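PDB 5GZT: chitinase from Paenibacillus sp. FPU-7, which probably hydrolyses internal beta-1,4 linkages between N-acetylglucosamine units of chitin and chitodextrins, acting as an endochitinase. Local coordinates for residues Glu808-Asn811 against Trp812-Glu815. Residues are numbered along the deposited sequence; the frame is centred on the assembly and turned at random.
Sequences EDIN and WVNE
With chi1 of 177°, Asp809 turns its carboxylate away from its own backbone N and sets it beside the start of helix 810-813, within reach of Trp812 N, while Trp812, whose CG is likewise trans to its backbone N, keeps CB beside the carboxylate and directs its indole away from it. The two side chains cross nearly at right angles, the carboxylate carbon CG of Asp809 lying 3.7 Å from CB of Trp812. Asp809 OD1 accepts a weak capping bond from Trp812 N at 3.2 Å, and the same N-H makes a second weak, more bent bond to Asp809 O, so one donor is shared between side chain and main chain. That carbonyl oxygen accepts two N-H groups, Trp812 N weakly and Val813 N at 2.9 Å in the carbonyl plane, and sits near the plane of the Trp812 ring at its edge. Val813 CG2 packs 3.3 Å from Asp809 O, a methyl group set close beside the oxygen.

One residue on, Asn814 N donates to Ile810 O at 3.0 Å in a nearly straight bond of 168°, although the donor is tilted from the carbonyl plane. Ile810 and Asn814 run side by side, and CG2 of the isoleucine meets the amide ND2 of Asn814 at 3.7 Å. Asn814 is also where the backbone leaves helical geometry.

The other carboxylate oxygen, Asp809 OD2, forms a salt bridge with Arg797. The Trp812 indole makes cation-pi contacts with both Arg797 and Arg825. Between strand 802-805 and helix 819-826, whose Arg825 ties back to Trp812 and Glu815, lies this short, single-turn helix, N-capped by Asp809, on the surface of the second family 18 glycosyl hydrolase domain, a TIM barrel.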
loop_
_atom_site.group_PDB
_atom_site.type_symbol
_atom_site.label_atom_id
_atom_site.label_comp_id
_atom_site.label_asym_id
_atom_site.label_seq_id
_atom_site.Cartn_x
_atom_site.Cartn_y
_atom_site.Cartn_z
ATOM N N GLU B 808 15.076 -39.273 44.435
ATOM C CA GLU B 808 15.944 -38.492 45.266
ATOM C C GLU B 808 15.794 -37.021 45.087
ATOM O O GLU B 808 16.440 -36.246 45.805
ATOM C CB GLU B 808 17.375 -38.883 45.029
ATOM C CG GLU B 808 17.651 -40.336 45.250
ATOM C CD GLU B 808 17.647 -40.685 46.741
ATOM O OE1 GLU B 808 17.629 -39.763 47.592
ATOM O OE2 GLU B 808 17.606 -41.872 47.040
ATOM N N ASP B 809 14.941 -36.597 44.174
ATOM C CA ASP B 809 14.593 -35.170 44.036
ATOM C C ASP B 809 13.394 -34.910 44.982
ATOM O O ASP B 809 12.306 -35.352 44.709
ATOM C CB ASP B 809 14.184 -34.916 42.587
ATOM C CG ASP B 809 13.746 -33.535 42.310
ATOM O OD1 ASP B 809 13.561 -32.694 43.243
ATOM O OD2 ASP B 809 13.616 -33.221 41.105
ATOM N N ILE B 810 13.624 -34.250 46.106
ATOM C CA ILE B 810 12.601 -34.087 47.138
ATOM C C ILE B 810 11.648 -33.022 46.686
ATOM O O ILE B 810 10.469 -33.096 46.969
ATOM C CB ILE B 810 13.260 -33.805 48.499
ATOM C CG1 ILE B 810 14.222 -34.916 48.824
ATOM C CG2 ILE B 810 12.228 -33.682 49.624
ATOM C CD1 ILE B 810 13.654 -36.328 48.860
ATOM N N ASN B 811 12.090 -32.053 45.900
ATOM C CA ASN B 811 11.126 -31.145 45.305
ATOM C C ASN B 811 10.009 -31.911 44.533
ATOM O O ASN B 811 8.799 -31.578 44.616
ATOM C CB ASN B 811 11.843 -30.121 44.416
ATOM C CG ASN B 811 10.896 -29.065 43.799
ATOM O OD1 ASN B 811 10.240 -28.315 44.508
ATOM N ND2 ASN B 811 10.871 -28.980 42.479
ATOM N N TRP B 812 10.401 -32.943 43.787
ATOM C CA TRP B 812 9.476 -33.666 42.985
ATOM C C TRP B 812 8.677 -34.626 43.880
ATOM O O TRP B 812 7.455 -34.758 43.660
ATOM C CB TRP B 812 10.199 -34.442 41.878
ATOM C CG TRP B 812 9.333 -35.345 41.079
ATOM C CD1 TRP B 812 8.587 -34.986 39.975
ATOM C CD2 TRP B 812 9.163 -36.753 41.228
ATOM N NE1 TRP B 812 7.987 -36.094 39.450
ATOM C CE2 TRP B 812 8.331 -37.188 40.185
ATOM C CE3 TRP B 812 9.692 -37.696 42.093
ATOM C CZ2 TRP B 812 7.930 -38.486 40.051
ATOM C CZ3 TRP B 812 9.321 -39.009 41.935
ATOM C CH2 TRP B 812 8.444 -39.398 40.941
ATOM N N VAL B 813 9.364 -35.327 44.806
ATOM C CA VAL B 813 8.719 -36.329 45.640
ATOM C C VAL B 813 7.557 -35.670 46.408
ATOM O O VAL B 813 6.451 -36.207 46.434
ATOM C CB VAL B 813 9.703 -36.953 46.632
ATOM C CG1 VAL B 813 8.986 -37.678 47.763
ATOM C CG2 VAL B 813 10.662 -37.931 45.924
ATOM N N ASN B 814 7.823 -34.488 46.965
ATOM C CA ASN B 814 6.839 -33.715 47.728
ATOM C C ASN B 814 6.102 -32.657 46.969
ATOM O O ASN B 814 5.520 -31.777 47.604
ATOM C CB ASN B 814 7.506 -33.066 48.960
ATOM C CG ASN B 814 7.952 -34.087 49.946
ATOM O OD1 ASN B 814 7.603 -35.272 49.832
ATOM N ND2 ASN B 814 8.767 -33.669 50.880
ATOM N N GLU B 815 6.065 -32.742 45.641
ATOM C CA GLU B 815 5.339 -31.772 44.851
ATOM C C GLU B 815 3.879 -31.581 45.343
ATOM O O GLU B 815 3.417 -30.463 45.428
ATOM C CB GLU B 815 5.286 -32.244 43.425
ATOM C CG GLU B 815 4.530 -31.315 42.495
ATOM C CD GLU B 815 4.750 -31.629 41.063
ATOM O OE1 GLU B 815 5.262 -32.720 40.695
ATOM O OE2 GLU B 815 4.420 -30.744 40.287
#